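Long-range contact in conserved hypothetical protein (Pyrococcus furiosus, PDB 1VK1), which is of unproven function but probably binds ATP and acts as a kinase, possibly on free serine: residues E30-R35 against G70-A75. Sequence-based numbering, arbitrary orientation.
Sequences EQLVQR and GHHRWA. With NA (sodium ion), chain C; PO4 (phosphate ion), chain B.
His72 reaches from the first turn of helix 71-80 to the backbone of Val33, the N-cap residue of helix 34-47. Its CB lies near phosphate O2, and CG, anti to the carbonyl carbon (chi1 -65°), starts a ring whose two nitrogens work in opposite directions. ND1 donates to phosphate O2 at 2.6 Å; CE1 passes by phosphate O1 and O2; NE2 accepts the hydrogen bond of Val33 N at 2.9 Å, nearly straight (167°) and in the ring plane; CD2 runs close to Val33 O. Leu32 CD2 sits over the centre of one ring face, 3.9 Å from the centroid, a CH-pi contact, while its CD1 packs tightly on Ala75 CB. A leucine in place of His72 would probably leave the N-H of Val33 and phosphate O2 each short of a partner. In a second CH-pi contact, Glu30 CG rests over the His71 ring, whose ND1 donates to phosphate O4. Backbone N-H groups of Gly70 and His71 also donate to O4, so three protein bonds, joined by a sodium-bound water, grip one oxygen. Glu30 OE2 binds the sodium ion at 2.3 Å, a site shared with Thr223. Gly70, His71 and His72 thus form a helix N-terminal anion site characteristic of the ParB/Srx fold; the phosphate, probably from the crystallisation liquor, may mark where a nucleotide phosphate binds.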
loop_
_atom_site.group_PDB
_atom_site.type_symbol
_atom_site.label_atom_id
_atom_site.label_comp_id
_atom_site.label_asym_id
_atom_site.label_seq_id
_atom_site.Cartn_x
_atom_site.Cartn_y
_atom_site.Cartn_z
ATOM N N GLU A 30 -5.533 4.679 -1.272
ATOM C CA GLU A 30 -4.385 4.909 -0.433
ATOM C C GLU A 30 -3.384 5.794 -1.138
ATOM O O GLU A 30 -3.397 5.893 -2.372
ATOM C CB GLU A 30 -3.760 3.575 0.078
ATOM C CG GLU A 30 -3.122 2.699 -0.980
ATOM C CD GLU A 30 -2.759 1.302 -0.506
ATOM O OE1 GLU A 30 -3.090 0.917 0.612
ATOM O OE2 GLU A 30 -2.116 0.556 -1.280
ATOM N N GLN A 31 -2.527 6.439 -0.346
ATOM C CA GLN A 31 -1.459 7.301 -0.811
ATOM C C GLN A 31 -0.289 6.473 -1.353
ATOM O O GLN A 31 -0.253 5.255 -1.205
ATOM C CB GLN A 31 -1.003 8.181 0.350
ATOM C CG GLN A 31 -2.043 9.215 0.797
ATOM C CD GLN A 31 -1.588 9.999 1.989
ATOM O OE1 GLN A 31 -0.957 9.451 2.901
ATOM N NE2 GLN A 31 -1.923 11.287 2.009
ATOM N N LEU A 32 0.673 7.168 -1.947
ATOM C CA LEU A 32 1.814 6.544 -2.607
ATOM C C LEU A 32 3.090 6.618 -1.789
ATOM O O LEU A 32 3.255 7.508 -0.955
ATOM C CB LEU A 32 2.061 7.204 -3.951
ATOM C CG LEU A 32 0.869 7.312 -4.867
ATOM C CD1 LEU A 32 1.298 8.053 -6.134
ATOM C CD2 LEU A 32 0.271 5.953 -5.199
ATOM N N VAL A 33 3.997 5.688 -2.088
ATOM C CA VAL A 33 5.399 5.709 -1.625
ATOM C C VAL A 33 6.245 6.226 -2.792
ATOM O O VAL A 33 6.192 5.671 -3.904
ATOM C CB VAL A 33 5.871 4.312 -1.239
ATOM C CG1 VAL A 33 7.311 4.352 -0.746
ATOM C CG2 VAL A 33 4.948 3.703 -0.193
ATOM N N GLN A 34 6.988 7.311 -2.584
ATOM C CA GLN A 34 7.721 7.928 -3.689
ATOM C C GLN A 34 8.647 6.933 -4.403
ATOM O O GLN A 34 8.692 6.898 -5.638
ATOM C CB GLN A 34 8.514 9.155 -3.215
ATOM C CG GLN A 34 9.228 9.878 -4.349
ATOM C CD GLN A 34 9.889 11.178 -3.929
ATOM O OE1 GLN A 34 9.583 11.731 -2.875
ATOM N NE2 GLN A 34 10.782 11.678 -4.772
ATOM N N ARG A 35 9.359 6.112 -3.647
ATOM C CA ARG A 35 10.280 5.173 -4.256
ATOM C C ARG A 35 9.555 4.180 -5.146
ATOM O O ARG A 35 10.038 3.826 -6.218
ATOM C CB ARG A 35 11.077 4.442 -3.184
ATOM C CG ARG A 35 12.134 3.490 -3.736
ATOM C CD ARG A 35 13.043 2.932 -2.661
ATOM N NE ARG A 35 13.711 3.963 -1.874
ATOM C CZ ARG A 35 14.722 4.706 -2.287
ATOM N NH1 ARG A 35 15.244 4.549 -3.504
ATOM N NH2 ARG A 35 15.250 5.609 -1.480
ATOM N N GLY A 70 -2.828 -1.637 -7.511
ATOM C CA GLY A 70 -2.156 -0.942 -8.605
ATOM C C GLY A 70 -2.098 0.570 -8.501
ATOM O O GLY A 70 -1.986 1.246 -9.516
ATOM N N HIS A 71 -2.098 1.127 -7.297
ATOM C CA HIS A 71 -2.011 2.573 -7.135
ATOM C C HIS A 71 -0.779 3.174 -7.786
ATOM O O HIS A 71 -0.865 4.208 -8.439
ATOM C CB HIS A 71 -2.036 2.978 -5.649
ATOM C CG HIS A 71 -3.343 2.728 -4.978
ATOM N ND1 HIS A 71 -3.704 1.494 -4.468
ATOM C CD2 HIS A 71 -4.395 3.552 -4.749
ATOM C CE1 HIS A 71 -4.923 1.596 -3.951
ATOM N NE2 HIS A 71 -5.368 2.821 -4.125
ATOM N N HIS A 72 0.377 2.547 -7.607
ATOM C CA HIS A 72 1.608 3.092 -8.154
ATOM C C HIS A 72 1.651 2.968 -9.661
ATOM O O HIS A 72 2.169 3.874 -10.341
ATOM C CB HIS A 72 2.833 2.484 -7.469
ATOM C CG HIS A 72 2.917 2.832 -6.020
ATOM N ND1 HIS A 72 2.259 2.122 -5.044
ATOM C CD2 HIS A 72 3.538 3.853 -5.394
ATOM C CE1 HIS A 72 2.506 2.692 -3.872
ATOM N NE2 HIS A 72 3.279 3.739 -4.059
ATOM N N ARG A 73 1.100 1.881 -10.194
ATOM C CA ARG A 73 0.962 1.704 -11.644
ATOM C C ARG A 73 0.036 2.737 -12.268
ATOM O O ARG A 73 0.378 3.384 -13.262
ATOM C CB ARG A 73 0.473 0.279 -11.949
ATOM C CG ARG A 73 1.475 -0.787 -11.484
ATOM C CD ARG A 73 1.225 -2.212 -11.930
ATOM N NE ARG A 73 -0.003 -2.850 -11.544
ATOM C CZ ARG A 73 -0.268 -3.449 -10.362
ATOM N NH1 ARG A 73 0.568 -3.402 -9.327
ATOM N NH2 ARG A 73 -1.415 -4.054 -10.225
ATOM N N TRP A 74 -1.125 2.949 -11.657
ATOM C CA TRP A 74 -2.069 3.971 -12.113
ATOM C C TRP A 74 -1.456 5.359 -12.064
ATOM O O TRP A 74 -1.499 6.108 -13.050
ATOM C CB TRP A 74 -3.345 3.900 -11.242
ATOM C CG TRP A 74 -4.232 5.093 -11.275
ATOM C CD1 TRP A 74 -5.168 5.408 -12.216
ATOM C CD2 TRP A 74 -4.344 6.083 -10.254
ATOM N NE1 TRP A 74 -5.822 6.568 -11.853
ATOM C CE2 TRP A 74 -5.333 6.993 -10.651
ATOM C CE3 TRP A 74 -3.703 6.291 -9.018
ATOM C CZ2 TRP A 74 -5.698 8.095 -9.852
ATOM C CZ3 TRP A 74 -4.054 7.375 -8.249
ATOM C CH2 TRP A 74 -5.043 8.255 -8.666
ATOM N N ALA A 75 -0.852 5.705 -10.939
ATOM C CA ALA A 75 -0.306 7.033 -10.771
ATOM C C ALA A 75 0.893 7.249 -11.697
ATOM O O ALA A 75 1.070 8.341 -12.242
ATOM C CB ALA A 75 0.086 7.271 -9.310
HETATM NA NA NA C . -2.795 -1.608 -1.050
HETATM P P PO4 B . -0.465 -0.343 -4.500
HETATM O O1 PO4 B . -0.538 0.795 -3.327
HETATM O O2 PO4 B . 0.430 0.301 -5.637
HETATM O O3 PO4 B . 0.185 -1.549 -3.919
HETATM O O4 PO4 B . -1.871 -0.605 -5.003
HETATM O O HOH W 1 -0.906 -2.970 -1.941
HETATM O O HOH W 2 -3.652 -1.708 -3.075
#